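Local coordinates for probable transcriptional regulator PhnF (Escherichia coli, PDB 2FA1), which is probably a GntR/HutC-family transcriptional regulator of alkylphosphonate uptake and C-P lyase genes, present here as its C-terminal effector-binding (UTRA) domain, at residues 108-113 against 124-129; 61-66 against 147-152. All coordinates share one frame; numbering follows the deposited sequence. Where two conformers were deposited one is given.

Interaction 1. Residues 108-113 against 124-129; sequences RRAQAK and SPLLCV
R108 and L126 hold each other through both backbone positions, as an antiparallel hydrogen-bonded pair. L126 N donates a hydrogen bond to R108 O at 2.7 Å, and R108 N returns a bond of 3.0 Å to L126 O. A third bond, from A110 N to S124 O at 2.7 Å, extends the pairing beyond R109 and P125. These two lie between as a non-hydrogen-bonded pair, and P125 CA adds a CH...O contact to R108 O. The methyl of A110 rests on the branch of L126, with A110 CB 3.8 Å from L126 CD1. On the face of the sheet bearing L126 and C128, the R108 side chain starts with CG wedged between its backbone N and carbonyl carbon (chi1 65°) and then runs out extended to NE. This lays its guanidinium obliquely beside C128, with R108 NH2 3.8 Å from C128 SG, while NH1 forms a salt bridge to E114. R109 and P125 occupy the other face, where each packs on the second subunit. The contact joins strand 98-109, outermost in the sheet within this chain, to strand 125-135; the intervening helix 113-118 lies over the L126 face, touching A110 through C115 and L126 through E114 and L118, and strand 143-150 flanks 125-135 on its other side.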
ATOM      1  N   ARG A 108      10.794  -3.091  -0.917  1.00 15.23           N
ATOM      2  CA  ARG A 108      12.241  -3.302  -0.818  1.00 20.81           C
ATOM      3  C   ARG A 108      12.783  -4.120  -1.942  1.00 20.84           C
ATOM      4  O   ARG A 108      12.053  -4.508  -2.846  1.00 19.65           O
ATOM      5  CB  ARG A 108      12.558  -3.870   0.537  1.00 23.33           C
ATOM      6  CG  ARG A 108      11.969  -5.269   0.753  1.00 28.08           C
ATOM      7  CD  ARG A 108      12.775  -5.865   1.906  1.00 36.99           C
ATOM      8  NE  ARG A 108      12.333  -7.215   2.311  1.00 36.80           N
ATOM      9  CZ  ARG A 108      11.292  -7.469   3.099  1.00 39.05           C
ATOM     10  NH1 ARG A 108      10.985  -8.716   3.461  1.00 31.99           N
ATOM     11  NH2 ARG A 108      10.550  -6.478   3.527  1.00 37.80           N
ATOM     12  N   ARG A 109      14.107  -4.237  -1.974  1.00 22.96           N
ATOM     13  CA  ARG A 109      14.764  -4.878  -3.120  1.00 25.30           C
ATOM     14  C   ARG A 109      15.084  -6.273  -2.664  1.00 25.21           C
ATOM     15  O   ARG A 109      15.684  -6.443  -1.615  1.00 26.09           O
ATOM     16  CB  ARG A 109      16.000  -4.057  -3.600  1.00 26.05           C
ATOM     17  CG  ARG A 109      15.555  -2.897  -4.566  1.00 28.74           C
ATOM     18  CD  ARG A 109      16.685  -2.094  -5.157  1.00 30.58           C
ATOM     19  NE  ARG A 109      17.319  -1.249  -4.158  1.00 36.41           N
ATOM     20  CZ  ARG A 109      18.317  -0.384  -4.407  1.00 38.53           C
ATOM     21  NH1 ARG A 109      18.801  -0.259  -5.633  1.00 40.84           N
ATOM     22  NH2 ARG A 109      18.819   0.377  -3.424  1.00 32.87           N
ATOM     23  N   ALA A 110      14.658  -7.286  -3.433  1.00 23.57           N
ATOM     24  CA  ALA A 110      14.754  -8.686  -2.997  1.00 23.62           C
ATOM     25  C   ALA A 110      16.187  -9.145  -2.920  1.00 24.61           C
ATOM     26  O   ALA A 110      16.970  -8.826  -3.789  1.00 23.18           O
ATOM     27  CB  ALA A 110      14.046  -9.593  -3.994  1.00 23.80           C
ATOM     28  N   GLN A 111      16.468  -9.898  -1.852  1.00 25.85           N
ATOM     29  CA  GLN A 111      17.734 -10.582  -1.699  1.00 27.10           C
ATOM     30  C   GLN A 111      17.590 -11.987  -1.086  1.00 26.42           C
ATOM     31  O   GLN A 111      16.571 -12.333  -0.385  1.00 26.74           O
ATOM     32  CB  GLN A 111      18.745  -9.696  -0.945  1.00 27.16           C
ATOM     33  CG  GLN A 111      19.175  -8.425  -1.736  1.00 25.88           C
ATOM     34  CD  GLN A 111      20.230  -7.654  -0.946  1.00 30.02           C
ATOM     35  OE1 GLN A 111      19.898  -6.991   0.016  1.00 28.38           O
ATOM     36  NE2 GLN A 111      21.486  -7.739  -1.367  1.00 30.65           N
ATOM     37  N   ALA A 112      18.600 -12.808  -1.391  1.00 27.11           N
ATOM     38  CA  ALA A 112      18.779 -14.113  -0.721  1.00 27.13           C
ATOM     39  C   ALA A 112      17.515 -14.968  -0.819  1.00 25.98           C
ATOM     40  O   ALA A 112      17.057 -15.312  -1.931  1.00 25.46           O
ATOM     41  CB  ALA A 112      19.168 -13.886   0.781  1.00 27.21           C
ATOM     42  N   LYS A 113      16.930 -15.316   0.317  1.00 24.89           N
ATOM     43  CA  LYS A 113      15.856 -16.312   0.240  1.00 26.03           C
ATOM     44  C   LYS A 113      14.589 -15.744  -0.398  1.00 25.60           C
ATOM     45  O   LYS A 113      13.845 -16.529  -0.979  1.00 24.68           O
ATOM     46  CB  LYS A 113      15.503 -16.911   1.594  1.00 27.50           C
ATOM     47  CG  LYS A 113      14.633 -16.052   2.557  1.00 32.44           C
ATOM     48  CD  LYS A 113      15.056 -14.564   2.843  1.00 39.88           C
ATOM     49  CE  LYS A 113      16.205 -14.415   3.874  1.00 39.88           C
ATOM     50  NZ  LYS A 113      17.403 -15.252   3.543  1.00 42.61           N
ATOM     51  N   SER A 124      15.517  -7.227  -7.205  1.00 20.33           N
ATOM     52  CA  SER A 124      14.216  -7.003  -7.870  1.00 18.68           C
ATOM     53  C   SER A 124      13.244  -6.363  -6.869  1.00 18.19           C
ATOM     54  O   SER A 124      13.212  -6.850  -5.708  1.00 20.00           O
ATOM     55  CB  SER A 124      13.590  -8.343  -8.274  1.00 20.08           C
ATOM     56  OG  SER A 124      14.291  -8.872  -9.316  1.00 27.68           O
ATOM     57  N   PRO A 125      12.619  -5.190  -7.184  0.50 17.78           N
ATOM     58  CA  PRO A 125      11.652  -4.601  -6.211  0.50 17.19           C
ATOM     59  C   PRO A 125      10.398  -5.438  -5.853  0.50 16.03           C
ATOM     60  O   PRO A 125       9.647  -5.910  -6.764  0.50 13.54           O
ATOM     61  CB  PRO A 125      11.240  -3.274  -6.881  0.50 17.11           C
ATOM     62  CG  PRO A 125      12.403  -2.919  -7.653  0.50 19.19           C
ATOM     63  CD  PRO A 125      12.836  -4.236  -8.287  0.50 18.17           C
ATOM     64  N   LEU A 126      10.153  -5.528  -4.535  1.00 15.10           N
ATOM     65  CA  LEU A 126       9.003  -6.277  -3.996  1.00 13.57           C
ATOM     66  C   LEU A 126       8.121  -5.350  -3.187  1.00 13.16           C
ATOM     67  O   LEU A 126       8.683  -4.441  -2.529  1.00 15.73           O
ATOM     68  CB  LEU A 126       9.424  -7.398  -3.066  1.00 14.04           C
ATOM     69  CG  LEU A 126      10.421  -8.461  -3.466  1.00 17.38           C
ATOM     70  CD1 LEU A 126      10.747  -9.305  -2.210  1.00 20.49           C
ATOM     71  CD2 LEU A 126       9.764  -9.229  -4.566  1.00 24.23           C
ATOM     72  N   LEU A 127       6.798  -5.582  -3.196  1.00 12.12           N
ATOM     73  CA  LEU A 127       5.886  -4.910  -2.253  1.00 11.77           C
ATOM     74  C   LEU A 127       5.730  -5.886  -1.110  1.00 14.55           C
ATOM     75  O   LEU A 127       5.534  -7.127  -1.342  1.00 14.29           O
ATOM     76  CB  LEU A 127       4.513  -4.673  -2.872  1.00 14.58           C
ATOM     77  CG  LEU A 127       4.398  -3.404  -3.723  1.00 18.99           C
ATOM     78  CD1 LEU A 127       3.263  -3.407  -4.839  1.00 22.35           C
ATOM     79  CD2 LEU A 127       4.322  -2.207  -2.782  1.00 17.03           C
ATOM     80  N   CYS A 128       5.844  -5.398   0.131  1.00 14.53           N
ATOM     81  CA  CYS A 128       5.691  -6.257   1.267  1.00 14.75           C
ATOM     82  C   CYS A 128       4.475  -5.768   2.065  1.00 15.50           C
ATOM     83  O   CYS A 128       4.439  -4.575   2.438  1.00 15.76           O
ATOM     84  CB  CYS A 128       6.925  -6.218   2.096  1.00 15.78           C
ATOM     85  SG  CYS A 128       6.773  -7.057   3.749  1.00 20.06           S
ATOM     86  N   VAL A 129       3.462  -6.639   2.253  1.00 13.83           N
ATOM     87  CA  VAL A 129       2.212  -6.207   2.923  1.00 13.08           C
ATOM     88  C   VAL A 129       2.093  -7.104   4.155  1.00 14.91           C
ATOM     89  O   VAL A 129       2.067  -8.366   4.045  1.00 14.47           O
ATOM     90  CB  VAL A 129       0.940  -6.305   2.059  1.00 12.03           C
ATOM     91  CG1 VAL A 129      -0.252  -5.881   2.868  1.00 14.36           C
ATOM     92  CG2 VAL A 129       1.052  -5.394   0.838  1.00 14.23           C
TER

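Interaction 2. Residues 61-66 against 147-152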
ATOM      1  N   ALA A  61       6.196 -17.110 -10.558  1.00 10.79           N
ATOM      2  CA  ALA A  61       5.756 -16.784  -9.174  1.00  9.12           C
ATOM      3  C   ALA A  61       5.457 -15.285  -9.046  1.00 10.34           C
ATOM      4  O   ALA A  61       6.321 -14.444  -9.381  1.00 10.68           O
ATOM      5  CB  ALA A  61       6.944 -17.112  -8.174  1.00 10.14           C
ATOM      6  N   LEU A  62       4.320 -14.968  -8.463  1.00 10.88           N
ATOM      7  CA  LEU A  62       3.923 -13.566  -8.349  1.00 11.10           C
ATOM      8  C   LEU A  62       3.822 -13.078  -6.927  1.00 12.05           C
ATOM      9  O   LEU A  62       4.160 -11.939  -6.629  1.00 12.97           O
ATOM     10  CB  LEU A  62       2.551 -13.401  -8.983  1.00 11.92           C
ATOM     11  CG  LEU A  62       2.505 -13.571 -10.497  1.00 16.17           C
ATOM     12  CD1 LEU A  62       1.238 -12.929 -10.957  1.00 20.23           C
ATOM     13  CD2 LEU A  62       3.669 -13.049 -11.215  1.00 19.93           C
ATOM     14  N   CYS A  63       3.208 -13.909  -6.073  1.00 14.11           N
ATOM     15  CA  CYS A  63       2.837 -13.438  -4.725  1.00 14.36           C
ATOM     16  C   CYS A  63       3.056 -14.583  -3.732  1.00 13.75           C
ATOM     17  O   CYS A  63       2.409 -15.633  -3.851  1.00 14.88           O
ATOM     18  CB  CYS A  63       1.322 -13.071  -4.698  1.00 11.56           C
ATOM     19  SG  CYS A  63       0.973 -12.502  -2.958  1.00 20.38           S
ATOM     20  N   LEU A  64       3.962 -14.397  -2.762  1.00 12.24           N
ATOM     21  CA  LEU A  64       4.231 -15.432  -1.788  1.00 12.16           C
ATOM     22  C   LEU A  64       3.677 -14.882  -0.459  1.00 12.31           C
ATOM     23  O   LEU A  64       3.913 -13.732  -0.187  1.00 13.86           O
ATOM     24  CB  LEU A  64       5.740 -15.468  -1.599  1.00 13.92           C
ATOM     25  CG  LEU A  64       6.222 -16.351  -0.451  1.00 19.18           C
ATOM     26  CD1 LEU A  64       6.055 -17.789  -1.028  1.00 21.65           C
ATOM     27  CD2 LEU A  64       7.699 -16.002  -0.125  1.00 27.83           C
ATOM     28  N   ILE A  65       2.954 -15.688   0.328  1.00  9.48           N
ATOM     29  CA  ILE A  65       2.480 -15.179   1.655  1.00  9.86           C
ATOM     30  C   ILE A  65       2.826 -16.230   2.709  1.00 11.60           C
ATOM     31  O   ILE A  65       2.563 -17.422   2.503  1.00 12.36           O
ATOM     32  CB  ILE A  65       0.967 -14.997   1.624  1.00 11.89           C
ATOM     33  CG1 ILE A  65       0.523 -14.131   0.417  1.00 13.52           C
ATOM     34  CG2 ILE A  65       0.421 -14.329   2.949  1.00 12.59           C
ATOM     35  CD1 ILE A  65      -0.994 -13.874   0.302  1.00 16.81           C
ATOM     36  N   ASP A  66       3.367 -15.763   3.837  1.00 10.53           N
ATOM     37  CA  ASP A  66       3.601 -16.583   5.011  1.00 10.24           C
ATOM     38  C   ASP A  66       2.515 -16.241   5.990  1.00 10.60           C
ATOM     39  O   ASP A  66       2.381 -15.063   6.307  1.00 12.22           O
ATOM     40  CB  ASP A  66       4.989 -16.322   5.553  1.00 11.90           C
ATOM     41  CG  ASP A  66       6.043 -17.035   4.694  1.00 14.04           C
ATOM     42  OD1 ASP A  66       6.083 -18.267   4.657  1.00 13.30           O
ATOM     43  OD2 ASP A  66       6.815 -16.338   4.021  1.00 22.45           O
ATOM     44  N   SER A 147       3.042 -10.797   3.069  1.00 12.59           N
ATOM     45  CA  SER A 147       2.928 -11.042   1.627  1.00 12.95           C
ATOM     46  C   SER A 147       4.124 -10.391   0.964  1.00 14.50           C
ATOM     47  O   SER A 147       4.461  -9.231   1.269  1.00 14.30           O
ATOM     48  CB  SER A 147       1.671 -10.279   1.152  1.00 13.86           C
ATOM     49  OG  SER A 147       1.431 -10.530  -0.186  1.00 19.91           O
ATOM     50  N   LEU A 148       4.733 -11.069  -0.005  1.00 10.78           N
ATOM     51  CA  LEU A 148       5.824 -10.454  -0.797  1.00 11.93           C
ATOM     52  C   LEU A 148       5.406 -10.666  -2.250  1.00 11.30           C
ATOM     53  O   LEU A 148       5.097 -11.787  -2.656  1.00 12.47           O
ATOM     54  CB  LEU A 148       7.177 -11.185  -0.578  1.00 11.48           C
ATOM     55  CG  LEU A 148       7.684 -11.151   0.857  1.00 16.14           C
ATOM     56  CD1 LEU A 148       8.899 -12.027   0.784  1.00 19.26           C
ATOM     57  CD2 LEU A 148       8.012  -9.755   1.112  1.00 17.56           C
ATOM     58  N   THR A 149       5.210  -9.540  -2.964  0.50 11.64           N
ATOM     59  CA  THR A 149       4.708  -9.554  -4.321  0.50 11.73           C
ATOM     60  C   THR A 149       5.608  -8.819  -5.265  0.50 11.27           C
ATOM     61  O   THR A 149       6.017  -7.712  -5.020  0.50  7.64           O
ATOM     62  CB  THR A 149       3.378  -8.821  -4.492  0.50 12.58           C
ATOM     63  OG1 THR A 149       3.452  -7.501  -3.878  0.50 13.61           O
ATOM     64  CG2 THR A 149       2.194  -9.548  -3.915  0.50 13.48           C
ATOM     65  N   ARG A 150       5.846  -9.422  -6.418  1.00 12.07           N
ATOM     66  CA  ARG A 150       6.719  -8.779  -7.400  1.00 12.45           C
ATOM     67  C   ARG A 150       6.062  -7.458  -7.826  1.00 13.77           C
ATOM     68  O   ARG A 150       4.932  -7.402  -8.346  1.00 15.80           O
ATOM     69  CB  ARG A 150       6.759  -9.716  -8.670  1.00 13.82           C
ATOM     70  CG  ARG A 150       7.785 -10.879  -8.495  1.00 13.09           C
ATOM     71  CD  ARG A 150       7.816 -11.656  -9.861  1.00 13.79           C
ATOM     72  NE  ARG A 150       8.325 -10.811 -10.972  1.00 17.50           N
ATOM     73  CZ  ARG A 150       8.875 -11.323 -12.084  1.00 19.68           C
ATOM     74  NH1 ARG A 150       9.141 -12.629 -12.217  1.00 16.13           N
ATOM     75  NH2 ARG A 150       9.339 -10.492 -13.050  1.00 21.58           N
ATOM     76  N   ALA A 151       6.768  -6.363  -7.555  1.00 13.43           N
ATOM     77  CA  ALA A 151       6.173  -5.092  -7.842  1.00 14.55           C
ATOM     78  C   ALA A 151       6.114  -4.787  -9.331  1.00 16.43           C
ATOM     79  O   ALA A 151       5.358  -3.886  -9.737  1.00 20.57           O
ATOM     80  CB  ALA A 151       6.948  -4.016  -7.110  1.00 14.17           C
ATOM     81  N   ASP A 152       6.887  -5.535 -10.147  1.00 16.10           N
ATOM     82  CA  ASP A 152       6.710  -5.371 -11.574  1.00 18.47           C
ATOM     83  C   ASP A 152       5.444  -6.012 -12.162  1.00 20.38           C
ATOM     84  O   ASP A 152       5.183  -5.807 -13.371  1.00 22.84           O
ATOM     85  CB  ASP A 152       7.980  -5.771 -12.346  1.00 20.01           C
ATOM     86  CG  ASP A 152       8.334  -7.236 -12.215  1.00 24.87           C
ATOM     87  OD1 ASP A 152       7.802  -7.880 -11.313  1.00 24.51           O
ATOM     88  OD2 ASP A 152       9.202  -7.764 -12.972  1.00 28.70           O
TER
HETATM   89  O   HOH W   1       8.822 -14.863 -10.353  1.00 12.17           O
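C63 and S147 both swing their gamma atoms opposite the backbone N (chi1 180° and -176°), which brings C63 SG and S147 OG to 3.4 Å on one face of the sheet. In the T149 conformer given, CG2 lies near the same sulfur, a contact that remains doubtful. CG1 of I65 also lies against S147 OG, at 3.8 Å. On the opposite face L64 and L148 meet loosely through L64 CD2 and L148 CD1, 4.3 Å apart, beneath L118 of helix 113-118. The backbones are joined by L64 N to L148 O and L148 N to L64 O, both 2.8 Å, and by R150 N to L62 O at 3.0 Å. Past the last of these, the R150 chain bends at chi3 (64°), with R150 CD 3.2 Å from A61 O. Its NE and NH2 grip D152 side-on, one nitrogen to each carboxylate oxygen, R150 NH2 to D152 OD2 being a 2.7 Å salt bridge; the two groups lie almost in one plane, which should fix the guanidinium's rotation. NH1 donates to a water that also lies 2.7 Å from A61 O and so links the two strands. L62 and C63 both face R55 of strand 47-57, a classic beta bulge. Strands 60-69 and 143-150 are antiparallel neighbours, distant in sequence, at the middle of the six-stranded sheet of the UTRA domain.

How the interactions relate
Interactions 1 and 2 are two pairings of one antiparallel sheet, their centres about 8 Å apart, separated by the pairing of strand 125-135 with 143-150. These two strands, consecutive in the chain, join them: L127 N lies 2.9 Å from T149 O and V129 O 2.8 Å from S147 N, both probable hydrogen bonds, giving the order 60-69, 143-150, 125-135, 98-109. Side chains continue the link, since L148 CD2 packs 3.8 Å from C128 CB and 3.9 Å from R108 NH1. Helix 113-118 spans both contacts, with E114 and L118 touching L126 as well as L148. Interaction 2 is buried and central; interaction 1, toward this chain's outermost strand, meets the second subunit more extensively, which in interaction 2 only A151 reaches.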